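Local coordinates for D-mandelate dehydrogenase (Rhodotorula graminis, PDB 2W2K), which probably catalyses the NAD(P)-linked interconversion of D-mandelate and its 2-oxo acid, as a member of the D-isomer specific 2-hydroxyacid dehydrogenase family, at residues Tyr123-Leu126 with Ser127-Leu131; Ala132-Ser135 with Glu136-Ala139; Asn148-His151 with Leu152-Gly155. All coordinates share one frame; numbering follows the deposited sequence.

The three contacts come one after another along the chain. Each is local and closes only a turn of helix, so none nests in or crosses another. Contact 1 forms the end of helix 114-130, which runs beside the sheet of the NAD-binding domain. The chain turns at Leu131, and contact 2 makes up the short helix 132-139. After a brief connection helix 144-154 returns, and contact 3 lies in its second half. Ile154 touches the backbone of Arg130 and Leu131 as well as Ser135, so helix 144-154 is tied to both earlier helices. All three helices also meet the other chain of the assembly.

Contact 1. Residues Tyr123-Leu126 with Ser127-Leu131; sequences YLIL and SVFRL
Tyr123 O accepts the backbone N-H of Ser127, with 2.9 Å from Tyr123 O to Ser127 N. This is the first of four successive i to i+4 bonds in the final turns of alpha-helix 114-130. The bond is fairly straight, 163° at the hydrogen. The polar end of Tyr123 goes to another chain, where Tyr123 OH bonds an acidic side chain. The CB of Ser127 rests beside Tyr123 O, while its OG, anti to the backbone N (chi1 -171°), is hydrogen-bonded to Thr300 OG1. Leu124 O comes next and takes Val128 N at 3.0 Å. Both methyls of Val128 also lie against Leu124 O. The side chain of Leu124 lies close to those of Thr255 and Asp281, two residues that bind NAD(+) in this protein. Ile125 gives the apolar side-chain contact of the pair. It lies alongside Phe129 and points the same way, with Ile125 CG2 4.0 Å from Phe129 CD1. Ile125 O receives Phe129 N at 3.2 Å. Ile125 O also lies at the edge of the Phe129 ring, in its plane, 3.3 Å from Phe129 CD1. Leu126 O closes the series by accepting the backbone N-H of Arg130. The guanidinium of Arg130 goes to another chain, where NH1 and NH2 bond backbone. The bond from Arg130 N to Leu126 O is 3.1 Å long and the most bent of the four, 142° at the hydrogen, and Arg130 CG lies 3.4 Å from that same Leu126 O.

Contact 2. Residues Ala132-Ser135 with Glu136-Ala139; sequences ASYS and ERAA
Arg137 folds its guanidinium back over the CA of Tyr134, which lies against one face of the group. The chain bends at chi3 (-47°), and this brings the flat end toward the preceding turn. The Tyr134 ring and the guanidinium plane stand 62° apart, and Arg137 NH2 reaches the edge of the ring, 4.1 Å from Tyr134 CD1. Ser133 OG lies in the guanidinium plane at its edge, 3.3 Å from Arg137 NH1. That hydroxyl is hydrogen-bonded to an acidic side chain of another chain, while Arg137 NH2 is hydrogen-bonded to Lys297 O. Shortening Arg137 to an alanine is likely to leave Lys297 O without this donor and the edge of the Tyr134 ring without its neighbour. The backbone beneath is regular alpha-helix. Glu136 N bonds Ala132 O at 2.9 Å, and Ala139 N bonds Ser135 O at 3.0 Å, with the bonds from Arg137 and Ala138 between them. Glu136 CG packs 3.4 Å from Ala132 O. Beyond CG the chain is extended, and both carboxylate oxygens are hydrogen-bonded to side chains of another chain. Helix 132-139 thus sits between that chain and helix 144-154, where the Tyr134 ring packs on Val150 and Ile154, and it follows helix 114-130 after the single residue Leu131.

Contact 3. Residues Asn148-His151 with Leu152-Gly155; sequences NRVH and LEIG
Ile154 reaches back over Val150, one turn earlier in helix 144-154. Its CB starts 3.5 Å from Val150 O. The next atom, Ile154 CG1, comes closer, at 3.3 Å from Val150 O. The tip, Ile154 CD1, ends 3.6 Å from Val150 CG1, the shortest side-chain contact of the pair. The CG2 branch rests on the backbone carbonyl of Arg130. In Ile154 chi1 (-70°) turns CG1 back along the helix, and the extended chi2 (170°) carries CD1 on in that direction. Val150 CG1 is anti to the backbone N (chi1 166°) and therefore leans forward to meet it. Val150 O also accepts the backbone N-H of Ile154, 3.0 Å from Ile154 N. Beside this pair, Glu153 N bonds Arg149 O at 3.0 Å. Their side chains run out on the same side of the helix, but Arg149 NH1 stays 4.3 Å from Glu153 OE1. That is too long for a salt bridge, though the opposite charges probably attract. The carboxylate is held elsewhere: OE1 by a hydrogen bond with Tyr134 OH and OE2 by a salt bridge to Lys297 NZ. These two partners are likely to fix its rotation. On the other side of the turn Leu152 N makes only a weak bond to Asn148 O, 3.3 Å long. Leu152 CD2 touches the imidazole of His151, 4.0 Å from His151 ND1. Val150, His151 and Ile154 also pack on another chain, and Ile154 touches Ser135 of helix 132-139. The arrangement is consistent with the helical dimerisation arm attached to the Rossmann-type NAD-binding domain in D-2-hydroxyacid dehydrogenases.

Contact 1. Residues Tyr123-Leu126 with Ser127-Leu131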
# COMPACT_ATOMS: atom_id res chain seq x y z
N TYR B 123 -2.01 3.31 -0.94
CA TYR B 123 -0.70 2.81 -1.42
C TYR B 123 0.42 3.89 -1.33
O TYR B 123 1.53 3.63 -0.82
CB TYR B 123 -0.84 2.27 -2.86
CG TYR B 123 0.46 1.98 -3.61
CD1 TYR B 123 1.07 0.72 -3.54
CD2 TYR B 123 1.07 2.97 -4.42
CE1 TYR B 123 2.27 0.45 -4.24
CE2 TYR B 123 2.28 2.70 -5.12
CZ TYR B 123 2.87 1.45 -5.02
OH TYR B 123 4.05 1.17 -5.72
N LEU B 124 0.12 5.10 -1.83
CA LEU B 124 1.11 6.21 -1.76
C LEU B 124 1.42 6.63 -0.30
O LEU B 124 2.58 6.94 0.02
CB LEU B 124 0.63 7.42 -2.56
CG LEU B 124 0.37 7.25 -4.09
CD1 LEU B 124 -0.22 8.53 -4.64
CD2 LEU B 124 1.70 6.86 -4.81
N ILE B 125 0.41 6.62 0.57
CA ILE B 125 0.60 6.90 2.03
C ILE B 125 1.54 5.88 2.70
O ILE B 125 2.50 6.26 3.42
CB ILE B 125 -0.78 7.00 2.81
CG1 ILE B 125 -1.56 8.24 2.36
CG2 ILE B 125 -0.54 7.08 4.35
CD1 ILE B 125 -3.08 8.27 2.84
N LEU B 126 1.29 4.59 2.44
CA LEU B 126 2.21 3.54 2.89
C LEU B 126 3.63 3.76 2.31
O LEU B 126 4.61 3.71 3.05
CB LEU B 126 1.66 2.14 2.57
CG LEU B 126 0.46 1.66 3.42
CD1 LEU B 126 -0.39 0.57 2.71
CD2 LEU B 126 0.88 1.19 4.82
N SER B 127 3.73 4.02 1.00
CA SER B 127 5.05 4.27 0.37
C SER B 127 5.88 5.41 1.02
O SER B 127 7.08 5.23 1.26
CB SER B 127 4.91 4.50 -1.16
OG SER B 127 6.19 4.53 -1.78
N VAL B 128 5.25 6.55 1.29
CA VAL B 128 5.98 7.72 1.82
C VAL B 128 6.38 7.57 3.30
O VAL B 128 7.40 8.16 3.73
CB VAL B 128 5.23 9.10 1.56
CG1 VAL B 128 5.05 9.36 0.03
CG2 VAL B 128 3.88 9.21 2.29
N PHE B 129 5.62 6.79 4.07
CA PHE B 129 5.97 6.51 5.48
C PHE B 129 7.11 5.48 5.59
O PHE B 129 7.97 5.59 6.47
CB PHE B 129 4.74 6.05 6.30
CG PHE B 129 3.97 7.18 6.99
CD1 PHE B 129 2.78 7.67 6.43
CD2 PHE B 129 4.42 7.73 8.21
CE1 PHE B 129 2.05 8.71 7.07
CE2 PHE B 129 3.72 8.77 8.86
CZ PHE B 129 2.53 9.27 8.28
N ARG B 130 7.13 4.50 4.67
CA ARG B 130 8.03 3.32 4.74
C ARG B 130 9.29 3.39 3.85
O ARG B 130 10.21 2.54 3.96
CB ARG B 130 7.20 2.05 4.44
CG ARG B 130 6.01 1.84 5.46
CD ARG B 130 6.48 1.75 6.98
NE ARG B 130 7.37 0.59 7.10
CZ ARG B 130 6.98 -0.67 7.30
NH1 ARG B 130 5.68 -0.95 7.54
NH2 ARG B 130 7.89 -1.65 7.26
N LEU B 131 9.34 4.41 2.98
CA LEU B 131 10.40 4.58 1.96
C LEU B 131 10.52 3.35 1.02
O LEU B 131 11.61 2.90 0.66
CB LEU B 131 11.77 4.98 2.61
CG LEU B 131 11.64 6.15 3.62
CD1 LEU B 131 12.95 6.39 4.37
CD2 LEU B 131 11.13 7.43 2.93

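Contact 2. Residues Ala132-Ser135 with Glu136-Ala139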
# COMPACT_ATOMS: atom_id res chain seq x y z
N ALA B 132 9.36 2.82 0.61
CA ALA B 132 9.30 1.57 -0.17
C ALA B 132 9.77 1.74 -1.62
O ALA B 132 10.31 0.79 -2.23
CB ALA B 132 7.89 1.00 -0.12
N SER B 133 9.57 2.93 -2.17
CA SER B 133 9.99 3.23 -3.54
C SER B 133 11.52 3.10 -3.70
O SER B 133 12.02 2.48 -4.66
CB SER B 133 9.49 4.61 -3.98
OG SER B 133 9.82 4.85 -5.34
N TYR B 134 12.25 3.66 -2.73
CA TYR B 134 13.72 3.56 -2.65
C TYR B 134 14.16 2.10 -2.45
O TYR B 134 15.12 1.63 -3.10
CB TYR B 134 14.21 4.44 -1.50
CG TYR B 134 15.72 4.55 -1.30
CD1 TYR B 134 16.55 5.02 -2.32
CD2 TYR B 134 16.29 4.21 -0.07
CE1 TYR B 134 17.94 5.13 -2.14
CE2 TYR B 134 17.68 4.33 0.13
CZ TYR B 134 18.50 4.79 -0.91
OH TYR B 134 19.86 4.93 -0.72
N SER B 135 13.49 1.38 -1.56
CA SER B 135 13.74 -0.04 -1.33
C SER B 135 13.59 -0.89 -2.61
O SER B 135 14.42 -1.78 -2.87
CB SER B 135 12.84 -0.58 -0.20
OG SER B 135 13.23 -1.89 0.22
N GLU B 136 12.53 -0.64 -3.41
CA GLU B 136 12.35 -1.37 -4.69
C GLU B 136 13.55 -1.16 -5.63
O GLU B 136 14.10 -2.11 -6.20
CB GLU B 136 11.03 -0.99 -5.40
CG GLU B 136 9.73 -1.44 -4.69
CD GLU B 136 8.50 -1.56 -5.63
OE1 GLU B 136 8.67 -1.85 -6.84
OE2 GLU B 136 7.34 -1.41 -5.16
N ARG B 137 13.97 0.10 -5.79
CA ARG B 137 15.11 0.41 -6.70
C ARG B 137 16.42 -0.27 -6.29
O ARG B 137 17.16 -0.76 -7.15
CB ARG B 137 15.27 1.92 -6.90
CG ARG B 137 14.16 2.48 -7.76
CD ARG B 137 14.42 3.86 -8.36
NE ARG B 137 14.95 4.86 -7.44
CZ ARG B 137 14.24 5.53 -6.53
NH1 ARG B 137 12.95 5.32 -6.35
NH2 ARG B 137 14.86 6.42 -5.79
N ALA B 138 16.68 -0.31 -4.98
CA ALA B 138 17.82 -1.06 -4.41
C ALA B 138 17.75 -2.57 -4.68
O ALA B 138 18.76 -3.20 -5.06
CB ALA B 138 17.93 -0.80 -2.92
N ALA B 139 16.57 -3.17 -4.49
CA ALA B 139 16.38 -4.60 -4.78
C ALA B 139 16.65 -4.93 -6.25
O ALA B 139 17.25 -5.99 -6.56
CB ALA B 139 14.96 -5.06 -4.38

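Contact 3. Residues Asn148-His151 with Leu152-Gly155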
# COMPACT_ATOMS: atom_id res chain seq x y z
N ASN B 148 21.92 -5.06 1.54
CA ASN B 148 22.17 -4.87 2.97
C ASN B 148 22.30 -3.41 3.41
O ASN B 148 21.85 -3.03 4.51
CB ASN B 148 23.40 -5.68 3.43
CG ASN B 148 23.19 -7.20 3.34
OD1 ASN B 148 24.14 -7.96 3.11
ND2 ASN B 148 21.95 -7.64 3.55
N ARG B 149 22.94 -2.59 2.58
CA ARG B 149 23.17 -1.20 2.95
C ARG B 149 21.85 -0.40 3.04
O ARG B 149 21.64 0.38 3.99
CB ARG B 149 24.11 -0.52 1.96
CG ARG B 149 24.41 0.95 2.27
CD ARG B 149 25.43 1.55 1.31
NE ARG B 149 25.23 1.17 -0.10
CZ ARG B 149 24.43 1.80 -0.96
NH1 ARG B 149 23.72 2.86 -0.59
NH2 ARG B 149 24.34 1.37 -2.21
N VAL B 150 20.98 -0.61 2.06
CA VAL B 150 19.69 0.13 2.00
C VAL B 150 18.69 -0.35 3.06
O VAL B 150 17.93 0.46 3.61
CB VAL B 150 19.10 0.13 0.57
CG1 VAL B 150 17.63 0.58 0.57
CG2 VAL B 150 19.92 1.07 -0.31
N HIS B 151 18.73 -1.65 3.39
CA HIS B 151 17.98 -2.24 4.51
C HIS B 151 18.27 -1.48 5.81
O HIS B 151 17.35 -1.09 6.54
CB HIS B 151 18.33 -3.73 4.66
CG HIS B 151 17.62 -4.41 5.79
ND1 HIS B 151 18.16 -4.53 7.06
CD2 HIS B 151 16.42 -5.05 5.84
CE1 HIS B 151 17.32 -5.18 7.84
NE2 HIS B 151 16.26 -5.52 7.12
N LEU B 152 19.55 -1.22 6.07
CA LEU B 152 19.96 -0.47 7.28
C LEU B 152 19.61 1.02 7.21
O LEU B 152 19.10 1.59 8.18
CB LEU B 152 21.44 -0.69 7.60
CG LEU B 152 21.84 -2.13 7.98
CD1 LEU B 152 23.34 -2.22 8.29
CD2 LEU B 152 21.03 -2.73 9.15
N GLU B 153 19.87 1.64 6.05
CA GLU B 153 19.61 3.07 5.85
C GLU B 153 18.13 3.44 6.11
O GLU B 153 17.84 4.45 6.77
CB GLU B 153 20.04 3.50 4.44
CG GLU B 153 19.96 5.03 4.16
CD GLU B 153 20.08 5.40 2.67
OE1 GLU B 153 20.63 4.60 1.87
OE2 GLU B 153 19.62 6.51 2.30
N ILE B 154 17.22 2.62 5.59
CA ILE B 154 15.75 2.87 5.72
C ILE B 154 15.29 2.88 7.21
O ILE B 154 14.36 3.59 7.57
CB ILE B 154 14.92 1.89 4.82
CG1 ILE B 154 15.13 2.27 3.33
CG2 ILE B 154 13.39 1.87 5.18
CD1 ILE B 154 14.58 1.26 2.31
N GLY B 155 15.97 2.10 8.06
CA GLY B 155 15.65 2.03 9.47
C GLY B 155 15.88 3.34 10.22
O GLY B 155 15.31 3.53 11.31